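Side-chain contacts in sugar-phosphate aldolase (Thermotoga maritima, PDB 1PVT), which belongs to the class II aldolase and adducin N-terminal domain family and folds as an alpha/beta domain around a mixed beta-sheet: residues A[12-17]-A[28-33]; A[88-91]-A[97-100]; A[132-137]-A[218-223]; A[138-143]-A[188-193]; A[196-201]-A[208-213]. All coordinates share one frame; numbering follows the deposited sequence.

How the contacts relate
From the N terminus, contact 1 closes the short loop between helix 2-19 and strand 28-34 and lays that helix on the sheet. Contact 2 follows in series, joining strand 89-92 to the loop that leads into helix 103-115; it meets contact 1 where Asn29 packs on Thr100. Contact 3 closes the widest span, pairing helix 129-134 with helix 203-224, and contacts 4 and 5 are both nested inside it, one after the other. Contact 4 ties the loop after helix 129-134 to strand 188-191, and touches contact 3 as Phe140 packs on Leu134 and Met135. Contact 5 ties the neighbouring strand 196-200 to helix 203-224, adjoining contact 4 in the sheet. No two spans cross.

Contact 1 of 5, residues A[12-17]-A[28-33]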
# COMPACT_ATOMS: atom_id res chain seq x y z
N LYS A 12 7.13 -0.40 12.80
CA LYS A 12 8.52 -0.37 12.37
C LYS A 12 8.60 0.15 10.93
O LYS A 12 9.45 0.98 10.62
CB LYS A 12 9.12 -1.77 12.48
CG LYS A 12 10.55 -1.87 11.97
CD LYS A 12 11.19 -3.23 12.30
CE LYS A 12 12.56 -3.39 11.63
NZ LYS A 12 13.55 -2.33 12.05
N VAL A 13 7.72 -0.33 10.06
CA VAL A 13 7.69 0.12 8.66
C VAL A 13 7.34 1.60 8.55
O VAL A 13 7.90 2.33 7.72
CB VAL A 13 6.69 -0.73 7.82
CG1 VAL A 13 6.35 -0.02 6.50
CG2 VAL A 13 7.27 -2.12 7.56
N ALA A 14 6.41 2.06 9.39
CA ALA A 14 6.00 3.45 9.39
C ALA A 14 7.22 4.29 9.68
O ALA A 14 7.42 5.32 9.07
CB ALA A 14 4.98 3.69 10.46
N TYR A 15 8.02 3.83 10.63
CA TYR A 15 9.23 4.55 11.01
C TYR A 15 10.19 4.69 9.85
O TYR A 15 10.57 5.80 9.47
CB TYR A 15 9.96 3.84 12.13
CG TYR A 15 11.26 4.52 12.47
CD1 TYR A 15 11.27 5.76 13.10
CD2 TYR A 15 12.48 3.95 12.09
CE1 TYR A 15 12.46 6.42 13.35
CE2 TYR A 15 13.68 4.61 12.33
CZ TYR A 15 13.67 5.86 12.97
OH TYR A 15 14.84 6.55 13.20
N TRP A 16 10.59 3.57 9.27
CA TRP A 16 11.52 3.61 8.16
C TRP A 16 11.02 4.43 7.00
O TRP A 16 11.80 5.08 6.30
CB TRP A 16 11.84 2.19 7.73
CG TRP A 16 12.84 1.64 8.66
CD1 TRP A 16 12.62 0.87 9.76
CD2 TRP A 16 14.23 1.99 8.67
NE1 TRP A 16 13.79 0.72 10.48
CE2 TRP A 16 14.79 1.40 9.83
CE3 TRP A 16 15.05 2.75 7.82
CZ2 TRP A 16 16.14 1.54 10.16
CZ3 TRP A 16 16.39 2.89 8.15
CH2 TRP A 16 16.92 2.29 9.31
N LEU A 17 9.72 4.41 6.81
CA LEU A 17 9.06 5.17 5.75
C LEU A 17 9.31 6.67 5.97
O LEU A 17 9.67 7.40 5.04
CB LEU A 17 7.55 4.86 5.82
CG LEU A 17 6.74 4.38 4.62
CD1 LEU A 17 7.61 3.66 3.63
CD2 LEU A 17 5.64 3.45 5.11
N GLY A 28 0.14 8.63 3.08
CA GLY A 28 0.65 7.28 3.12
C GLY A 28 -0.07 6.43 4.15
O GLY A 28 -0.29 6.86 5.29
N ASN A 29 -0.45 5.21 3.75
CA ASN A 29 -1.16 4.32 4.65
C ASN A 29 -0.65 2.93 4.46
O ASN A 29 -0.01 2.62 3.45
CB ASN A 29 -2.64 4.35 4.34
CG ASN A 29 -3.23 5.72 4.52
OD1 ASN A 29 -3.42 6.20 5.64
ND2 ASN A 29 -3.51 6.38 3.39
N ILE A 30 -0.95 2.09 5.44
CA ILE A 30 -0.53 0.70 5.41
C ILE A 30 -1.74 -0.13 5.79
O ILE A 30 -2.62 0.34 6.50
CB ILE A 30 0.57 0.45 6.46
CG1 ILE A 30 1.76 1.39 6.21
CG2 ILE A 30 0.98 -1.03 6.44
CD1 ILE A 30 2.80 1.39 7.30
N SER A 31 -1.79 -1.36 5.30
CA SER A 31 -2.91 -2.25 5.63
C SER A 31 -2.47 -3.72 5.58
O SER A 31 -1.84 -4.18 4.61
CB SER A 31 -4.09 -2.04 4.67
OG SER A 31 -3.79 -2.49 3.35
N VAL A 32 -2.79 -4.44 6.65
CA VAL A 32 -2.42 -5.85 6.73
C VAL A 32 -3.68 -6.66 7.01
O VAL A 32 -4.51 -6.29 7.85
CB VAL A 32 -1.38 -6.11 7.85
CG1 VAL A 32 -0.83 -7.54 7.75
CG2 VAL A 32 -0.25 -5.09 7.76
N ARG A 33 -3.81 -7.77 6.30
CA ARG A 33 -4.95 -8.65 6.46
C ARG A 33 -4.64 -9.75 7.46
O ARG A 33 -3.70 -10.52 7.27
CB ARG A 33 -5.32 -9.24 5.10
CG ARG A 33 -6.49 -10.20 5.12
CD ARG A 33 -7.11 -10.31 3.74
NE ARG A 33 -6.11 -10.47 2.68
CZ ARG A 33 -5.50 -11.60 2.37
NH1 ARG A 33 -5.78 -12.72 3.03
NH2 ARG A 33 -4.63 -11.63 1.38
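Ile30 carries the strand's side of this contact, meeting Val13, Ala14 and Leu17 of helix 12-17. From CB, which points toward the helix, CG2 stands anti to the backbone N and leaves the contact to the CG1-CD1 arm. CG1 lies anti to the carbonyl carbon (chi1 -57°), and the chain runs on extended (chi2 171°), so that CD1 is delivered to the helix surface. This one methyl does all the close touching. CD1 lies 3.9 Å from Val13 CG1, with the two side chains crossing obliquely, and 4.1 Å from Leu17 CD2, where the two reach each other tip to tip. Between them CD1 faces the backbone, 4.2 Å from Ala14 N, with Ala14 CB more distant at 4.5 Å. Val13 and Leu17 are one turn apart (Leu17 N bonds Val13 O), so the methyl rests against side chains from successive turns. Ile10 and Val203 also touch Ile30, so helices 2-19 and 203-224 both pack on it. The axes of helix 12-17 and strand 28-33 run nearly antiparallel, at 156°, and approach to 10.0 Å. With no hydrogen bond between them, the two segments meet through buried apolar packing alone.

Contact 2 of 5, residues A[88-91]-A[97-100]; sequences KHYE and GKPT
Lys98 is the first residue of 97-100 to meet Tyr90, and it does so with the base of its side chain: CB lies 4.3 Å from Tyr90 OH, at the margin of the contact. Beyond CB the chain runs extended through its second and third torsions, and NZ is hydrogen-bonded to Asn47 OD1 on strand 45-49. The charged end is thus engaged with one of the sheet's outermost strands within this chain, while the aliphatic root lies beside the phenol.

Pro99 follows and makes the main contact. Its CD is 3.2 Å from Tyr90 OH and 4.0 Å from Tyr90 CZ, and its CG stands 4.1 Å from the same hydroxyl oxygen. The ring of the proline therefore meets the para end of the tyrosine, the two side chains coming from opposite directions. CD is bonded to the amide nitrogen, so its hydrogens are probably slightly polarised, which suits a neighbouring oxygen; the two pack closely, with no hydrogen bond between the segments. Tyr90 reaches this place with CG set between its own backbone N and carbonyl carbon (chi1 74°), the crowded position.

Thr100 continues the extended run, its backbone bonded to Thr63 and its OG1 to Glu102 N, near the start of helix 103-115.

This is plain packing of a strand aromatic against a proline of the loop leading into that helix. Strand 89-92 lies in the sheet between 45-49 and 79-84. Leu82 of strand 79-84 touches both Tyr90 and Pro99, Ile62 of strand 58-63 touches Pro99, and the Tyr90 ring meets Phe103 of helix 103-115 edge-to-face.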
# COMPACT_ATOMS: atom_id res chain seq x y z
N LYS A 88 -23.31 -3.39 5.09
CA LYS A 88 -22.89 -2.00 5.08
C LYS A 88 -22.16 -1.64 6.37
O LYS A 88 -21.81 -0.47 6.60
CB LYS A 88 -24.12 -1.10 4.90
CG LYS A 88 -24.89 -1.39 3.60
CD LYS A 88 -26.29 -0.80 3.63
CE LYS A 88 -26.26 0.71 3.89
NZ LYS A 88 -27.63 1.28 4.00
N HIS A 89 -21.91 -2.64 7.20
CA HIS A 89 -21.24 -2.37 8.45
C HIS A 89 -19.97 -3.14 8.73
O HIS A 89 -19.82 -4.32 8.36
CB HIS A 89 -22.22 -2.55 9.61
CG HIS A 89 -23.32 -1.53 9.61
ND1 HIS A 89 -23.07 -0.18 9.75
CD2 HIS A 89 -24.66 -1.65 9.45
CE1 HIS A 89 -24.21 0.49 9.68
NE2 HIS A 89 -25.19 -0.38 9.50
N TYR A 90 -19.06 -2.43 9.37
CA TYR A 90 -17.77 -2.96 9.77
C TYR A 90 -17.61 -2.43 11.18
O TYR A 90 -18.15 -1.36 11.51
CB TYR A 90 -16.66 -2.43 8.87
CG TYR A 90 -16.27 -0.98 9.12
CD1 TYR A 90 -15.35 -0.64 10.13
CD2 TYR A 90 -16.77 0.04 8.31
CE1 TYR A 90 -14.94 0.68 10.32
CE2 TYR A 90 -16.36 1.37 8.49
CZ TYR A 90 -15.44 1.68 9.50
OH TYR A 90 -15.01 2.98 9.65
N GLU A 91 -16.89 -3.17 12.01
CA GLU A 91 -16.69 -2.76 13.40
C GLU A 91 -15.23 -2.50 13.77
O GLU A 91 -14.32 -3.15 13.26
CB GLU A 91 -17.31 -3.82 14.32
CG GLU A 91 -17.00 -5.26 13.91
CD GLU A 91 -17.82 -6.29 14.68
OE1 GLU A 91 -17.48 -7.50 14.62
OE2 GLU A 91 -18.81 -5.90 15.35
N GLY A 97 -9.75 6.56 15.75
CA GLY A 97 -10.58 7.23 14.77
C GLY A 97 -11.09 6.25 13.73
O GLY A 97 -11.10 5.04 13.95
N LYS A 98 -11.54 6.77 12.60
CA LYS A 98 -12.02 5.91 11.53
C LYS A 98 -10.80 5.62 10.68
O LYS A 98 -9.84 6.40 10.68
CB LYS A 98 -13.07 6.63 10.69
CG LYS A 98 -14.35 6.88 11.44
CD LYS A 98 -15.31 7.73 10.63
CE LYS A 98 -16.69 7.73 11.27
NZ LYS A 98 -17.30 6.36 11.29
N PRO A 99 -10.80 4.50 9.95
CA PRO A 99 -9.62 4.23 9.12
C PRO A 99 -9.37 5.37 8.14
O PRO A 99 -10.08 6.38 8.12
CB PRO A 99 -9.99 2.93 8.41
CG PRO A 99 -10.97 2.29 9.32
CD PRO A 99 -11.81 3.44 9.79
N THR A 100 -8.33 5.20 7.33
CA THR A 100 -7.97 6.19 6.33
C THR A 100 -9.05 6.31 5.26
O THR A 100 -9.80 5.37 5.01
CB THR A 100 -6.66 5.81 5.64
OG1 THR A 100 -6.55 6.51 4.40
CG2 THR A 100 -6.61 4.32 5.37

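Contact 3 of 5, residues A[132-137]-A[218-223]; sequences LTLMNL and EILLRV
Leu221 spreads its two methyls against Thr133 and Leu134, and its fork accounts for most of what helix 218-223 contributes. CD2 is the closer prong, 3.5 Å from Thr133 CG2 and 3.7 Å from Thr133 CB. The other prong, CD1, lies 4.1 Å from Leu134 CB. The fork thus spans two consecutive residues at the end of helix 129-134. Its first torsion, chi1 -111°, lies away from the staggered values, a departure to be read with care at this resolution.

Thr133 offers its methyl because of its own rotation. OG1 lies beside the backbone N (chi1 -56°), where it hydrogen-bonds to Leu129 O one turn back, and this leaves CG2 anti to that nitrogen. The polar branch is thereby satisfied within its own helix, and the apolar branch meets Leu221, the two side chains passing at a slant.

Leu134 and Leu220 form a second, looser pair. Both extend CG anti to the backbone N, chi1 170° in the case of Leu134, and they touch by their CD2 methyls at 4.1 Å. Met147 of helix 144-147 packs on both of them, so this pair lies on the buried side of the contact.

The chain then leaves the helix: Met135 (selenomethionine in the model) departs from helical angles, and a type I turn runs from Leu134 to Leu137. The arrangement is helix-helix packing by leucine and threonine side chains, in which the last turn of a short helix leans on the long helix 203-224 at the periphery of the alpha/beta domain.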
# COMPACT_ATOMS: atom_id res chain seq x y z
N LEU A 132 7.93 9.74 -7.83
CA LEU A 132 7.02 10.84 -8.04
C LEU A 132 7.61 11.66 -9.16
O LEU A 132 6.99 11.84 -10.20
CB LEU A 132 6.93 11.67 -6.77
CG LEU A 132 5.54 12.06 -6.30
CD1 LEU A 132 4.58 10.87 -6.39
CD2 LEU A 132 5.68 12.56 -4.87
N THR A 133 8.81 12.16 -8.94
CA THR A 133 9.50 12.96 -9.94
C THR A 133 9.41 12.31 -11.30
O THR A 133 9.02 12.95 -12.28
CB THR A 133 10.98 13.08 -9.61
OG1 THR A 133 11.13 13.61 -8.30
CG2 THR A 133 11.66 13.99 -10.61
N LEU A 134 9.77 11.04 -11.35
CA LEU A 134 9.76 10.27 -12.59
C LEU A 134 8.42 10.24 -13.31
O LEU A 134 8.37 10.32 -14.53
CB LEU A 134 10.24 8.84 -12.29
CG LEU A 134 10.15 7.71 -13.32
CD1 LEU A 134 8.79 7.03 -13.21
CD2 LEU A 134 10.41 8.24 -14.71
N MSE A 135 7.33 10.15 -12.55
CA MSE A 135 6.00 10.12 -13.16
C MSE A 135 5.51 11.51 -13.57
O MSE A 135 4.35 11.69 -13.93
CB MSE A 135 5.01 9.49 -12.20
CG MSE A 135 5.38 8.10 -11.78
SE MSE A 135 3.94 7.29 -10.80
CE MSE A 135 3.98 8.46 -9.24
N ASN A 136 6.40 12.48 -13.51
CA ASN A 136 6.04 13.84 -13.87
C ASN A 136 6.61 14.18 -15.25
O ASN A 136 6.50 15.31 -15.72
CB ASN A 136 6.57 14.81 -12.82
CG ASN A 136 5.53 15.80 -12.38
OD1 ASN A 136 5.08 16.63 -13.17
ND2 ASN A 136 5.12 15.71 -11.12
N LEU A 137 7.23 13.18 -15.88
CA LEU A 137 7.83 13.32 -17.20
C LEU A 137 6.87 12.79 -18.28
O LEU A 137 6.31 11.70 -18.14
CB LEU A 137 9.14 12.53 -17.30
CG LEU A 137 10.29 12.81 -16.33
CD1 LEU A 137 11.49 11.96 -16.74
CD2 LEU A 137 10.64 14.28 -16.36
N GLU A 218 15.49 6.35 -8.60
CA GLU A 218 16.56 7.27 -8.29
C GLU A 218 17.78 7.09 -9.18
O GLU A 218 18.38 8.07 -9.63
CB GLU A 218 16.96 7.13 -6.83
CG GLU A 218 17.87 8.24 -6.38
CD GLU A 218 17.86 8.40 -4.88
OE1 GLU A 218 17.15 7.60 -4.21
OE2 GLU A 218 18.55 9.32 -4.39
N ILE A 219 18.14 5.83 -9.44
CA ILE A 219 19.27 5.54 -10.30
C ILE A 219 18.97 6.00 -11.72
O ILE A 219 19.81 6.60 -12.39
CB ILE A 219 19.58 4.03 -10.33
CG1 ILE A 219 19.96 3.54 -8.94
CG2 ILE A 219 20.72 3.74 -11.28
CD1 ILE A 219 20.22 2.05 -8.87
N LEU A 220 17.76 5.72 -12.20
CA LEU A 220 17.36 6.12 -13.54
C LEU A 220 17.53 7.62 -13.68
O LEU A 220 18.21 8.11 -14.58
CB LEU A 220 15.89 5.78 -13.78
CG LEU A 220 15.37 6.17 -15.16
CD1 LEU A 220 15.98 5.25 -16.20
CD2 LEU A 220 13.87 6.07 -15.20
N LEU A 221 16.91 8.34 -12.75
CA LEU A 221 16.97 9.79 -12.76
C LEU A 221 18.36 10.38 -12.72
O LEU A 221 18.61 11.39 -13.36
CB LEU A 221 16.14 10.35 -11.61
CG LEU A 221 14.89 11.06 -12.13
CD1 LEU A 221 14.08 10.14 -13.04
CD2 LEU A 221 14.05 11.50 -10.95
N ARG A 222 19.27 9.77 -11.99
CA ARG A 222 20.60 10.33 -11.97
C ARG A 222 21.30 10.07 -13.28
O ARG A 222 22.07 10.89 -13.76
CB ARG A 222 21.43 9.73 -10.84
CG ARG A 222 22.73 10.48 -10.61
CD ARG A 222 22.44 11.83 -9.97
NE ARG A 222 23.65 12.63 -9.82
CZ ARG A 222 23.70 13.76 -9.14
NH1 ARG A 222 22.61 14.22 -8.54
NH2 ARG A 222 24.84 14.44 -9.05
N VAL A 223 21.04 8.90 -13.86
CA VAL A 223 21.67 8.57 -15.12
C VAL A 223 21.23 9.55 -16.18
O VAL A 223 22.04 10.00 -16.98
CB VAL A 223 21.33 7.16 -15.59
CG1 VAL A 223 21.82 6.95 -17.00
CG2 VAL A 223 21.97 6.14 -14.67

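Contact 4 of 5, residues A[138-143]-A[188-193]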
# COMPACT_ATOMS: atom_id res chain seq x y z
N GLU A 138 6.71 13.56 -19.35
CA GLU A 138 5.83 13.16 -20.45
C GLU A 138 6.15 11.73 -20.89
O GLU A 138 5.29 10.84 -20.81
CB GLU A 138 6.00 14.12 -21.63
CG GLU A 138 5.41 15.52 -21.39
CD GLU A 138 3.88 15.52 -21.37
OE1 GLU A 138 3.26 15.12 -22.38
OE2 GLU A 138 3.30 15.94 -20.35
N GLU A 139 7.38 11.50 -21.34
CA GLU A 139 7.79 10.17 -21.79
C GLU A 139 8.05 9.24 -20.60
O GLU A 139 9.10 8.61 -20.49
CB GLU A 139 9.04 10.25 -22.67
CG GLU A 139 10.27 10.86 -22.03
CD GLU A 139 11.51 10.64 -22.89
OE1 GLU A 139 11.49 11.01 -24.09
OE2 GLU A 139 12.50 10.09 -22.36
N PHE A 140 7.07 9.16 -19.73
CA PHE A 140 7.17 8.35 -18.54
C PHE A 140 7.03 6.87 -18.84
O PHE A 140 7.86 6.06 -18.41
CB PHE A 140 6.10 8.84 -17.55
CG PHE A 140 5.74 7.85 -16.50
CD1 PHE A 140 6.71 7.07 -15.88
CD2 PHE A 140 4.41 7.72 -16.10
CE1 PHE A 140 6.37 6.17 -14.88
CE2 PHE A 140 4.06 6.82 -15.11
CZ PHE A 140 5.04 6.04 -14.50
N GLN A 141 6.01 6.52 -19.60
CA GLN A 141 5.77 5.12 -19.92
C GLN A 141 6.96 4.41 -20.54
O GLN A 141 7.25 3.25 -20.21
CB GLN A 141 4.56 5.01 -20.86
CG GLN A 141 3.26 5.60 -20.30
CD GLN A 141 2.81 4.94 -19.00
OE1 GLN A 141 3.48 5.02 -17.97
NE2 GLN A 141 1.66 4.26 -19.05
N GLU A 142 7.67 5.11 -21.41
CA GLU A 142 8.82 4.52 -22.10
C GLU A 142 10.10 4.38 -21.28
O GLU A 142 11.15 4.01 -21.83
CB GLU A 142 9.11 5.32 -23.37
CG GLU A 142 7.98 5.31 -24.40
CD GLU A 142 7.67 3.90 -24.92
OE1 GLU A 142 8.61 3.22 -25.41
OE2 GLU A 142 6.49 3.48 -24.84
N LEU A 143 10.04 4.66 -19.98
CA LEU A 143 11.23 4.56 -19.13
C LEU A 143 11.10 3.39 -18.18
O LEU A 143 12.08 2.71 -17.87
CB LEU A 143 11.39 5.84 -18.33
CG LEU A 143 11.57 7.08 -19.19
CD1 LEU A 143 11.22 8.31 -18.39
CD2 LEU A 143 13.00 7.14 -19.69
N ALA A 188 3.22 -4.84 -7.36
CA ALA A 188 3.26 -3.39 -7.22
C ALA A 188 2.50 -2.66 -8.33
O ALA A 188 2.57 -3.04 -9.50
CB ALA A 188 4.70 -2.90 -7.19
N VAL A 189 1.77 -1.62 -7.95
CA VAL A 189 1.01 -0.82 -8.90
C VAL A 189 1.33 0.64 -8.67
O VAL A 189 1.30 1.10 -7.53
CB VAL A 189 -0.50 -1.03 -8.74
CG1 VAL A 189 -1.26 0.23 -9.17
CG2 VAL A 189 -0.94 -2.22 -9.58
N LEU A 190 1.63 1.36 -9.75
CA LEU A 190 1.94 2.77 -9.65
C LEU A 190 0.71 3.58 -9.99
O LEU A 190 0.27 3.54 -11.14
CB LEU A 190 3.04 3.16 -10.64
CG LEU A 190 4.47 2.76 -10.34
CD1 LEU A 190 5.24 2.80 -11.63
CD2 LEU A 190 5.08 3.68 -9.30
N TRP A 191 0.15 4.29 -9.02
CA TRP A 191 -1.02 5.13 -9.30
C TRP A 191 -0.42 6.36 -9.93
O TRP A 191 0.08 7.24 -9.24
CB TRP A 191 -1.77 5.54 -8.04
CG TRP A 191 -2.44 4.42 -7.32
CD1 TRP A 191 -2.60 3.13 -7.76
CD2 TRP A 191 -3.06 4.48 -6.03
NE1 TRP A 191 -3.27 2.39 -6.81
CE2 TRP A 191 -3.56 3.20 -5.74
CE3 TRP A 191 -3.23 5.50 -5.09
CZ2 TRP A 191 -4.22 2.90 -4.55
CZ3 TRP A 191 -3.88 5.21 -3.91
CH2 TRP A 191 -4.37 3.92 -3.65
N ASP A 192 -0.46 6.40 -11.25
CA ASP A 192 0.10 7.51 -11.99
C ASP A 192 -0.22 8.85 -11.34
O ASP A 192 -1.38 9.20 -11.16
CB ASP A 192 -0.40 7.49 -13.43
CG ASP A 192 0.26 8.56 -14.28
OD1 ASP A 192 -0.08 9.74 -14.09
OD2 ASP A 192 1.12 8.20 -15.13
N LYS A 193 0.84 9.56 -10.96
CA LYS A 193 0.75 10.88 -10.34
C LYS A 193 0.46 10.83 -8.84
O LYS A 193 0.52 11.86 -8.16
CB LYS A 193 -0.34 11.69 -11.05
CG LYS A 193 -0.08 13.17 -11.11
CD LYS A 193 0.99 13.49 -12.15
CE LYS A 193 1.22 14.99 -12.25
NZ LYS A 193 2.13 15.36 -13.38
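The Phe140 ring presents its edge to both Asp192 and Leu190. The polar part is an edge-on carboxylate-phenyl contact joining a loop to the end of a strand: Asp192 OD2 lies 3.2 Å from Phe140 CE2 and 3.5 Å from Phe140 CD2, near the ring plane. This is consistent with a favourable approach to the weakly positive ring hydrogens; the ring and carboxylate planes stand 50° apart. Phe140 CG is anti to its backbone N (chi1 160°), as is CG of Asp192, and the two side chains run alongside one another, pointing opposite ways.

The apolar part is slighter. Phe140 CZ is 4.3 Å from Leu190 CD1, again at the ring's rim.

Within 138-143, an inverse gamma turn centred on Glu139 brings Phe140 N to 2.7 Å from Glu138 O, and Gln141 OE1 lies 3.3 Å above one face of the Phe140 ring, offset toward the rim.

In the fold, Phe140 occupies the loop between helices 129-134 and 144-147, with Leu134 and Met135 packed on it. Leu190 belongs to strand 188-191, flanked by strands 196-200 and 163-165, and touches Leu131 of helix 129-134; Asp192, just beyond, rests on Val164 of strand 163-165.

Contact 5 of 5, residues A[196-201]-A[208-213]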
# COMPACT_ATOMS: atom_id res chain seq x y z
N VAL A 196 2.80 5.09 -5.16
CA VAL A 196 2.72 3.68 -5.43
C VAL A 196 2.12 2.89 -4.30
O VAL A 196 2.03 3.36 -3.17
CB VAL A 196 4.12 3.14 -5.69
CG1 VAL A 196 4.97 3.40 -4.48
CG2 VAL A 196 4.07 1.66 -5.98
N VAL A 197 1.72 1.67 -4.64
CA VAL A 197 1.13 0.72 -3.71
C VAL A 197 1.89 -0.58 -3.86
O VAL A 197 2.02 -1.09 -4.97
CB VAL A 197 -0.32 0.44 -4.06
CG1 VAL A 197 -0.92 -0.46 -3.00
CG2 VAL A 197 -1.09 1.74 -4.18
N ALA A 198 2.37 -1.13 -2.75
CA ALA A 198 3.12 -2.38 -2.82
C ALA A 198 2.51 -3.47 -1.97
O ALA A 198 1.96 -3.21 -0.91
CB ALA A 198 4.56 -2.13 -2.40
N PHE A 199 2.63 -4.71 -2.44
CA PHE A 199 2.06 -5.85 -1.74
C PHE A 199 3.16 -6.81 -1.33
O PHE A 199 4.29 -6.71 -1.80
CB PHE A 199 1.06 -6.57 -2.65
CG PHE A 199 0.20 -5.64 -3.46
CD1 PHE A 199 0.23 -5.69 -4.85
CD2 PHE A 199 -0.61 -4.70 -2.84
CE1 PHE A 199 -0.54 -4.80 -5.60
CE2 PHE A 199 -1.38 -3.80 -3.59
CZ PHE A 199 -1.35 -3.86 -4.97
N GLY A 200 2.83 -7.75 -0.45
CA GLY A 200 3.83 -8.72 -0.03
C GLY A 200 3.34 -9.70 1.02
O GLY A 200 2.29 -9.49 1.64
N LYS A 201 4.10 -10.77 1.23
CA LYS A 201 3.75 -11.77 2.22
C LYS A 201 3.48 -11.08 3.57
O LYS A 201 2.64 -11.54 4.35
CB LYS A 201 4.88 -12.81 2.38
CG LYS A 201 5.42 -13.40 1.07
CD LYS A 201 4.34 -14.13 0.28
CE LYS A 201 4.83 -14.50 -1.13
NZ LYS A 201 5.93 -15.53 -1.16
N ASP A 208 9.87 -3.36 1.47
CA ASP A 208 11.07 -3.70 0.71
C ASP A 208 10.93 -3.40 -0.78
O ASP A 208 11.90 -3.04 -1.44
CB ASP A 208 11.42 -5.17 0.90
CG ASP A 208 12.35 -5.41 2.05
OD1 ASP A 208 12.30 -4.62 3.02
OD2 ASP A 208 13.13 -6.38 2.00
N ARG A 209 9.73 -3.56 -1.32
CA ARG A 209 9.54 -3.29 -2.73
C ARG A 209 9.46 -1.79 -3.01
O ARG A 209 9.83 -1.34 -4.09
CB ARG A 209 8.29 -4.01 -3.23
CG ARG A 209 8.32 -5.52 -3.05
CD ARG A 209 7.06 -6.10 -3.68
NE ARG A 209 6.54 -7.30 -3.02
CZ ARG A 209 6.89 -8.53 -3.33
NH1 ARG A 209 7.77 -8.76 -4.30
NH2 ARG A 209 6.33 -9.55 -2.69
N VAL A 210 8.97 -1.02 -2.05
CA VAL A 210 8.90 0.42 -2.22
C VAL A 210 10.34 0.88 -2.34
O VAL A 210 10.73 1.49 -3.34
CB VAL A 210 8.28 1.10 -1.01
CG1 VAL A 210 8.41 2.59 -1.15
CG2 VAL A 210 6.83 0.71 -0.91
N GLU A 211 11.14 0.58 -1.32
CA GLU A 211 12.55 0.95 -1.30
C GLU A 211 13.20 0.68 -2.64
O GLU A 211 13.71 1.58 -3.30
CB GLU A 211 13.30 0.15 -0.24
CG GLU A 211 13.44 0.85 1.06
CD GLU A 211 14.43 0.16 1.95
OE1 GLU A 211 14.85 0.76 2.97
OE2 GLU A 211 14.80 -1.00 1.64
N ILE A 212 13.16 -0.59 -3.05
CA ILE A 212 13.75 -1.00 -4.32
C ILE A 212 13.22 -0.20 -5.51
O ILE A 212 14.00 0.31 -6.30
CB ILE A 212 13.56 -2.53 -4.52
CG1 ILE A 212 14.41 -3.27 -3.49
CG2 ILE A 212 13.98 -2.95 -5.92
CD1 ILE A 212 14.20 -4.75 -3.45
N LEU A 213 11.90 -0.08 -5.64
CA LEU A 213 11.37 0.71 -6.74
C LEU A 213 11.97 2.10 -6.71
O LEU A 213 12.41 2.64 -7.73
CB LEU A 213 9.86 0.82 -6.65
CG LEU A 213 9.10 -0.39 -7.22
CD1 LEU A 213 7.63 -0.03 -7.34
CD2 LEU A 213 9.66 -0.76 -8.60
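Ala198 and Val210 mark the nearest backbone approach, their CA atoms 6.5 Å apart. The axes of strand 196-200 and helix 208-213 come within 8.1 Å, with 133° between their N-to-C directions, so the helix runs back across the strand at a slant.

That closeness is consistent with the small side chain of Ala198: its CB lies 3.9 Å from Val210 CG2 and 4.3 Å from Arg209 CB. Farther along the helix, Val196 CG2 touches Leu213 CD1 at 4.2 Å. The polar element is Arg209, whose chain bends at chi3 (-147°) to bring NE to Phe199 O. This hydrogen bond is short, 2.6 Å, with an N-H...O angle of 148°; NE lies nearly in line with the C=O, and the oxygen is tilted somewhat from the guanidinium plane. NH2 lies 3.7 Å from Gly200 CA, at the group's edge, and forms salt bridges with Glu205 and Asp187. Together these bonds grip the buried guanidinium, and the two acids probably balance its charge.

Phe199 turns its ring to the other face of the sheet, meeting Phe113 edge-to-face. The whole is a beta-alpha unit: strand 196-200 leads into helix 203-224, which folds back over one face of the central sheet of this alpha/beta domain.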